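Side-chain contacts in multiheme cytochrome cf (Carboxydothermus ferrireducens DSM 11255, PDB 6QVM), which probably carries electrons through its chain of c-type hemes to insoluble iron(III) outside the cell, as an S-layer reductase: residues M67-T70 against Q74-L77; C35-Q40 against K89-D94. All blocks are in the same frame, centred on the assembly; numbering follows the deposited sequence.

Contact 1: M67-T70 against Q74-L77; sequences MPLT and QIPL. With HEC (heme c), chain E.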
loop_
_atom_site.group_PDB
_atom_site.type_symbol
_atom_site.label_atom_id
_atom_site.label_comp_id
_atom_site.label_asym_id
_atom_site.label_seq_id
_atom_site.Cartn_x
_atom_site.Cartn_y
_atom_site.Cartn_z
ATOM N N MET A 67 -27.733 -9.926 18.405
ATOM C CA MET A 67 -26.974 -9.864 17.155
ATOM C C MET A 67 -26.319 -8.495 17.075
ATOM O O MET A 67 -26.766 -7.612 16.333
ATOM C CB MET A 67 -27.868 -10.114 15.939
ATOM C CG MET A 67 -27.097 -10.221 14.629
ATOM S SD MET A 67 -28.091 -9.836 13.179
ATOM C CE MET A 67 -28.920 -11.400 12.914
ATOM N N PRO A 68 -25.243 -8.281 17.836
ATOM C CA PRO A 68 -24.671 -6.931 17.960
ATOM C C PRO A 68 -24.226 -6.364 16.621
ATOM O O PRO A 68 -23.660 -7.066 15.780
ATOM C CB PRO A 68 -23.479 -7.133 18.908
ATOM C CG PRO A 68 -23.729 -8.454 19.574
ATOM C CD PRO A 68 -24.472 -9.286 18.585
ATOM N N LEU A 69 -24.519 -5.083 16.423
ATOM C CA LEU A 69 -24.087 -4.356 15.236
ATOM C C LEU A 69 -22.681 -3.829 15.494
ATOM O O LEU A 69 -22.485 -2.922 16.311
ATOM C CB LEU A 69 -25.060 -3.225 14.915
ATOM C CG LEU A 69 -26.522 -3.642 14.736
ATOM C CD1 LEU A 69 -27.417 -2.418 14.606
ATOM C CD2 LEU A 69 -26.675 -4.559 13.535
ATOM N N THR A 70 -21.703 -4.402 14.797
ATOM C CA THR A 70 -20.306 -4.069 15.015
ATOM C C THR A 70 -19.592 -3.564 13.774
ATOM O O THR A 70 -18.460 -3.085 13.892
ATOM C CB THR A 70 -19.533 -5.290 15.536
ATOM O OG1 THR A 70 -19.536 -6.307 14.529
ATOM C CG2 THR A 70 -20.160 -5.830 16.811
ATOM N N GLN A 74 -22.450 -5.511 8.260
ATOM C CA GLN A 74 -23.845 -5.727 8.632
ATOM C C GLN A 74 -24.715 -4.576 8.145
ATOM O O GLN A 74 -25.791 -4.792 7.579
ATOM C CB GLN A 74 -23.977 -5.878 10.149
ATOM C CG GLN A 74 -23.070 -6.927 10.777
ATOM C CD GLN A 74 -23.010 -6.785 12.288
ATOM O OE1 GLN A 74 -22.345 -5.893 12.819
ATOM N NE2 GLN A 74 -23.734 -7.645 12.989
ATOM N N ILE A 75 -24.271 -3.346 8.383
ATOM C CA ILE A 75 -25.043 -2.157 8.038
ATOM C C ILE A 75 -24.240 -1.296 7.067
ATOM O O ILE A 75 -23.615 -0.306 7.476
ATOM C CB ILE A 75 -25.443 -1.374 9.299
ATOM C CG1 ILE A 75 -24.274 -1.293 10.287
ATOM C CG2 ILE A 75 -26.636 -2.036 9.958
ATOM C CD1 ILE A 75 -24.501 -0.293 11.402
ATOM N N PRO A 76 -24.223 -1.630 5.777
ATOM C CA PRO A 76 -23.463 -0.821 4.818
ATOM C C PRO A 76 -24.051 0.577 4.686
ATOM O O PRO A 76 -25.215 0.831 5.009
ATOM C CB PRO A 76 -23.585 -1.605 3.502
ATOM C CG PRO A 76 -24.099 -2.975 3.902
ATOM C CD PRO A 76 -24.945 -2.727 5.115
ATOM N N LEU A 77 -23.227 1.491 4.182
ATOM C CA LEU A 77 -23.612 2.892 4.130
ATOM C C LEU A 77 -24.596 3.151 2.998
ATOM O O LEU A 77 -24.516 2.545 1.926
ATOM C CB LEU A 77 -22.379 3.776 3.957
ATOM C CG LEU A 77 -21.308 3.669 5.041
ATOM C CD1 LEU A 77 -20.074 4.467 4.650
ATOM C CD2 LEU A 77 -21.849 4.146 6.377
HETATM FE FE HEC E . -22.931 4.651 11.965
HETATM C CHA HEC E . -19.909 3.121 11.341
HETATM C CHB HEC E . -23.783 2.088 14.073
HETATM C CHC HEC E . -25.850 6.300 12.765
HETATM C CHD HEC E . -22.242 7.078 9.581
HETATM N NA HEC E . -22.016 2.942 12.596
HETATM C C1A HEC E . -20.783 2.475 12.185
HETATM C C2A HEC E . -20.551 1.186 12.803
HETATM C C3A HEC E . -21.632 0.895 13.547
HETATM C C4A HEC E . -22.569 1.993 13.431
HETATM C CMA HEC E . -21.856 -0.373 14.395
HETATM C CAA HEC E . -19.286 0.320 12.586
HETATM C CBA HEC E . -18.495 0.191 13.885
HETATM C CGA HEC E . -17.692 1.439 14.136
HETATM O O1A HEC E . -17.531 1.810 15.328
HETATM O O2A HEC E . -17.212 2.059 13.151
HETATM N NB HEC E . -24.522 4.267 13.178
HETATM C C1B HEC E . -24.648 3.161 13.998
HETATM C C2B HEC E . -25.861 3.317 14.771
HETATM C C3B HEC E . -26.445 4.475 14.405
HETATM C C4B HEC E . -25.602 5.102 13.404
HETATM C CMB HEC E . -26.369 2.272 15.791
HETATM C CAB HEC E . -27.768 5.071 14.946
HETATM C CBB HEC E . -27.681 5.383 16.458
HETATM N NC HEC E . -23.877 6.336 11.277
HETATM C C1C HEC E . -25.060 6.857 11.776
HETATM C C2C HEC E . -25.344 8.101 11.079
HETATM C C3C HEC E . -24.319 8.349 10.232
HETATM C C4C HEC E . -23.396 7.225 10.326
HETATM C CMC HEC E . -26.550 9.019 11.396
HETATM C CAC HEC E . -24.140 9.542 9.246
HETATM C CBC HEC E . -24.141 10.924 9.940
HETATM N ND HEC E . -21.331 5.037 10.663
HETATM C C1D HEC E . -21.276 6.110 9.773
HETATM C C2D HEC E . -20.018 6.057 9.068
HETATM C C3D HEC E . -19.297 4.821 9.619
HETATM C C4D HEC E . -20.182 4.255 10.605
HETATM C CMD HEC E . -19.508 7.038 7.993
HETATM C CAD HEC E . -17.904 4.290 9.235
HETATM C CBD HEC E . -16.896 5.017 10.121
HETATM C CGD HEC E . -15.499 4.506 9.874
HETATM O O1D HEC E . -15.314 3.262 9.791
HETATM O O2D HEC E . -14.572 5.353 9.776
#

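Contact 2: C35-Q40 against K89-D94; sequences CSYCHQ and KKLAVD. With HEC (heme c), chain E.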
loop_
_atom_site.group_PDB
_atom_site.type_symbol
_atom_site.label_atom_id
_atom_site.label_comp_id
_atom_site.label_asym_id
_atom_site.label_seq_id
_atom_site.Cartn_x
_atom_site.Cartn_y
_atom_site.Cartn_z
ATOM N N CYS A 35 -30.130 6.221 12.400
ATOM C CA CYS A 35 -29.177 5.258 11.866
ATOM C C CYS A 35 -29.462 4.998 10.394
ATOM O O CYS A 35 -28.548 4.974 9.565
ATOM C CB CYS A 35 -29.250 3.948 12.654
ATOM S SG CYS A 35 -29.234 4.128 14.446
ATOM N N SER A 36 -30.740 4.822 10.055
ATOM C CA SER A 36 -31.140 4.492 8.693
ATOM C C SER A 36 -30.828 5.604 7.697
ATOM O O SER A 36 -30.929 5.373 6.487
ATOM C CB SER A 36 -32.636 4.173 8.660
ATOM O OG SER A 36 -33.406 5.350 8.841
ATOM N N TYR A 37 -30.470 6.797 8.175
ATOM C CA TYR A 37 -30.094 7.884 7.275
ATOM C C TYR A 37 -28.761 7.592 6.593
ATOM O O TYR A 37 -28.601 7.846 5.393
ATOM C CB TYR A 37 -30.044 9.200 8.057
ATOM C CG TYR A 37 -29.814 10.444 7.220
ATOM C CD1 TYR A 37 -30.841 11.000 6.468
ATOM C CD2 TYR A 37 -28.572 11.070 7.193
ATOM C CE1 TYR A 37 -30.637 12.138 5.703
ATOM C CE2 TYR A 37 -28.358 12.209 6.428
ATOM C CZ TYR A 37 -29.397 12.743 5.691
ATOM O OH TYR A 37 -29.196 13.875 4.929
ATOM N N CYS A 38 -27.803 7.033 7.337
ATOM C CA CYS A 38 -26.485 6.716 6.809
ATOM C C CYS A 38 -26.237 5.227 6.625
ATOM O O CYS A 38 -25.333 4.860 5.869
ATOM C CB CYS A 38 -25.392 7.277 7.724
ATOM S SG CYS A 38 -25.460 9.069 7.969
ATOM N N HIS A 39 -26.999 4.366 7.294
ATOM C CA HIS A 39 -26.801 2.925 7.225
ATOM C C HIS A 39 -27.995 2.260 6.558
ATOM O O HIS A 39 -29.141 2.681 6.745
ATOM C CB HIS A 39 -26.600 2.317 8.617
ATOM C CG HIS A 39 -25.358 2.782 9.307
ATOM N ND1 HIS A 39 -24.129 2.190 9.109
ATOM C CD2 HIS A 39 -25.155 3.785 10.192
ATOM C CE1 HIS A 39 -23.222 2.810 9.844
ATOM N NE2 HIS A 39 -23.819 3.780 10.512
ATOM N N GLN A 40 -27.719 1.215 5.782
ATOM C CA GLN A 40 -28.780 0.397 5.220
ATOM C C GLN A 40 -29.348 -0.534 6.282
ATOM O O GLN A 40 -28.632 -1.029 7.157
ATOM C CB GLN A 40 -28.273 -0.417 4.030
ATOM C CG GLN A 40 -27.883 0.432 2.830
ATOM C CD GLN A 40 -27.295 -0.390 1.700
ATOM O OE1 GLN A 40 -27.887 -1.375 1.267
ATOM N NE2 GLN A 40 -26.116 -0.001 1.230
ATOM N N LYS A 89 -16.669 13.511 7.383
ATOM C CA LYS A 89 -17.681 13.223 8.400
ATOM C C LYS A 89 -18.460 14.485 8.773
ATOM O O LYS A 89 -18.640 14.825 9.944
ATOM C CB LYS A 89 -17.050 12.551 9.619
ATOM C CG LYS A 89 -16.084 11.444 9.209
ATOM C CD LYS A 89 -16.190 10.208 10.070
ATOM C CE LYS A 89 -14.928 9.366 9.954
ATOM N NZ LYS A 89 -15.194 7.906 10.045
ATOM N N LYS A 90 -18.914 15.190 7.738
ATOM C CA LYS A 90 -19.890 16.260 7.865
ATOM C C LYS A 90 -21.009 15.998 6.869
ATOM O O LYS A 90 -20.779 15.460 5.784
ATOM C CB LYS A 90 -19.263 17.640 7.613
ATOM C CG LYS A 90 -18.093 17.972 8.531
ATOM C CD LYS A 90 -17.481 19.318 8.175
ATOM C CE LYS A 90 -16.044 19.176 7.708
ATOM N NZ LYS A 90 -15.928 19.165 6.226
ATOM N N LEU A 91 -22.228 16.373 7.243
ATOM C CA LEU A 91 -23.385 16.072 6.410
ATOM C C LEU A 91 -23.314 16.821 5.084
ATOM O O LEU A 91 -22.997 18.012 5.046
ATOM C CB LEU A 91 -24.669 16.440 7.149
ATOM C CG LEU A 91 -25.099 15.575 8.334
ATOM C CD1 LEU A 91 -26.342 16.168 8.989
ATOM C CD2 LEU A 91 -25.361 14.142 7.884
ATOM N N ALA A 92 -23.601 16.116 3.994
ATOM C CA ALA A 92 -23.782 16.783 2.718
ATOM C C ALA A 92 -25.069 17.602 2.740
ATOM O O ALA A 92 -25.926 17.440 3.616
ATOM C CB ALA A 92 -23.825 15.763 1.583
ATOM N N VAL A 93 -25.200 18.493 1.761
ATOM C CA VAL A 93 -26.428 19.264 1.632
ATOM C C VAL A 93 -27.566 18.333 1.238
ATOM O O VAL A 93 -27.432 17.509 0.325
ATOM C CB VAL A 93 -26.248 20.398 0.614
ATOM C CG1 VAL A 93 -27.595 20.967 0.186
ATOM C CG2 VAL A 93 -25.381 21.500 1.207
ATOM N N ASP A 94 -28.696 18.463 1.928
ATOM C CA ASP A 94 -29.860 17.610 1.710
ATOM C C ASP A 94 -31.077 18.502 1.517
ATOM O O ASP A 94 -31.507 19.181 2.455
ATOM C CB ASP A 94 -30.057 16.651 2.888
ATOM C CG ASP A 94 -31.092 15.568 2.607
ATOM O OD1 ASP A 94 -31.905 15.727 1.667
ATOM O OD2 ASP A 94 -31.092 14.552 3.342
HETATM FE FE HEC E . -22.931 4.651 11.965
HETATM C CHA HEC E . -19.909 3.121 11.341
HETATM C CHB HEC E . -23.783 2.088 14.073
HETATM C CHC HEC E . -25.850 6.300 12.765
HETATM C CHD HEC E . -22.242 7.078 9.581
HETATM N NA HEC E . -22.016 2.942 12.596
HETATM C C1A HEC E . -20.783 2.475 12.185
HETATM C C2A HEC E . -20.551 1.186 12.803
HETATM C C3A HEC E . -21.632 0.895 13.547
HETATM C C4A HEC E . -22.569 1.993 13.431
HETATM C CMA HEC E . -21.856 -0.373 14.395
HETATM C CAA HEC E . -19.286 0.320 12.586
HETATM C CBA HEC E . -18.495 0.191 13.885
HETATM C CGA HEC E . -17.692 1.439 14.136
HETATM O O1A HEC E . -17.531 1.810 15.328
HETATM O O2A HEC E . -17.212 2.059 13.151
HETATM N NB HEC E . -24.522 4.267 13.178
HETATM C C1B HEC E . -24.648 3.161 13.998
HETATM C C2B HEC E . -25.861 3.317 14.771
HETATM C C3B HEC E . -26.445 4.475 14.405
HETATM C C4B HEC E . -25.602 5.102 13.404
HETATM C CMB HEC E . -26.369 2.272 15.791
HETATM C CAB HEC E . -27.768 5.071 14.946
HETATM C CBB HEC E . -27.681 5.383 16.458
HETATM N NC HEC E . -23.877 6.336 11.277
HETATM C C1C HEC E . -25.060 6.857 11.776
HETATM C C2C HEC E . -25.344 8.101 11.079
HETATM C C3C HEC E . -24.319 8.349 10.232
HETATM C C4C HEC E . -23.396 7.225 10.326
HETATM C CMC HEC E . -26.550 9.019 11.396
HETATM C CAC HEC E . -24.140 9.542 9.246
HETATM C CBC HEC E . -24.141 10.924 9.940
HETATM N ND HEC E . -21.331 5.037 10.663
HETATM C C1D HEC E . -21.276 6.110 9.773
HETATM C C2D HEC E . -20.018 6.057 9.068
HETATM C C3D HEC E . -19.297 4.821 9.619
HETATM C C4D HEC E . -20.182 4.255 10.605
HETATM C CMD HEC E . -19.508 7.038 7.993
HETATM C CAD HEC E . -17.904 4.290 9.235
HETATM C CBD HEC E . -16.896 5.017 10.121
HETATM C CGD HEC E . -15.499 4.506 9.874
HETATM O O1D HEC E . -15.314 3.262 9.791
HETATM O O2D HEC E . -14.572 5.353 9.776
HETATM O O HOH W 1 -26.649 14.748 3.503
#

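Contact 1: M67-T70 against Q74-L77
Q74 sets CG beside its backbone N (chi1 -53°) and runs on extended, which carries its amide up to the backbone of P68-T70. T70 turns OG1 back between its own N and carbonyl carbon (chi1 64°), toward OE1 of that amide from above its plane. Q74 NE2 donates to P68 O at 2.9 Å; P68 O lies in the amide plane, though NE2 is tilted from that carbonyl's plane. Q74 OE1 accepts from T70 N at 2.6 Å, nearly straight and in the carbonyl plane. T70 OG1 adds a weak bond to Q74 OE1 at 3.3 Å. The NE2 bond and the T70 N bond together favour this amide orientation, and S71 N bonds weakly to OE1. A leucine in place of Q74 would probably leave P68 O and T70 N without these mates and let the loop shift. L69 CD2 packs loosely on I75 CG2 at 4.4 Å. I75 CD1 meets heme C4A at 3.6 Å. L69 O lies near the ring methyl CMA, and T70 O near propionate carbon CBA. M67, L69 and I75 also touch a second heme. This loop lines two heme pockets, between helices 59-63 and 79-86, in a multiheme cytochrome c.

Contact 2: C35-Q40 against K89-D94
Y37 reaches across to D94 and L91 from the short helix 35-38. With CG anti to the backbone N (chi1 -174°), the ring is carried from CB toward the 89-94 loop. Y37 CE2 meets L91 CD2 at 3.9 Å, an oblique apolar touch. On the CE1 side of the ring, D94 OD2 lies near the edge. CZ carries the hydroxyl, and Y37 OH donates to D94 OD2 at 2.6 Å. The carboxylate oxygen uses its anti lone pair. Ring and carboxylate are nearly coplanar, 24° apart. A water also donates to Y37 OH, and the same water donates to A92 O, 2.8 Å from its oxygen. The hydroxyl is thus tied to the loop twice, directly through D94 and by way of the water to A92 O. D94 OD1 is bound by N96 N, which helps fix the carboxylate, and R80 forms a long, weak ion pair with OD2.

Y37 belongs to a CXXCH heme-binding motif, C35-S36-Y37-C38-H39. C35 SG and C38 SG are covalently joined to heme CAB and CAC. H39 NE2 binds heme FE at 1.9 Å. The second axial ligand is the backbone N of T24. Within the motif, C35 O accepts from both C38 N and H39 N.

The 89-94 loop also reaches the heme. L91 CD2 lies 4.0 Å from heme CBC, between the tyrosine and the thioether side. K89 bends at chi2 and chi4 to bring NZ within 2.6 Å of heme propionate atom O2D. Y27 OH is hydrogen-bonded to the same amine.

Both contacts are partly buried and border the same heme. Contact 1 joins two pieces of one loop a few residues apart; contact 2 joins the heme-binding motif to a loop much further along the chain. In 67-70 with 74-77 a neutral amide pairs with backbone groups. In 35-40 with 89-94 a phenol meets a carboxylate, probably charged, and a water. Contact 2 supplies one of the two axial iron ligands and both thioether links, whereas contact 1 gives the heme mostly apolar and carbonyl contacts. The two also meet directly. I75 O probably accepts from H39 ND1 at 3.0 Å, which would orient the iron-binding imidazole. Next to it, Q40 N pairs with P76 O.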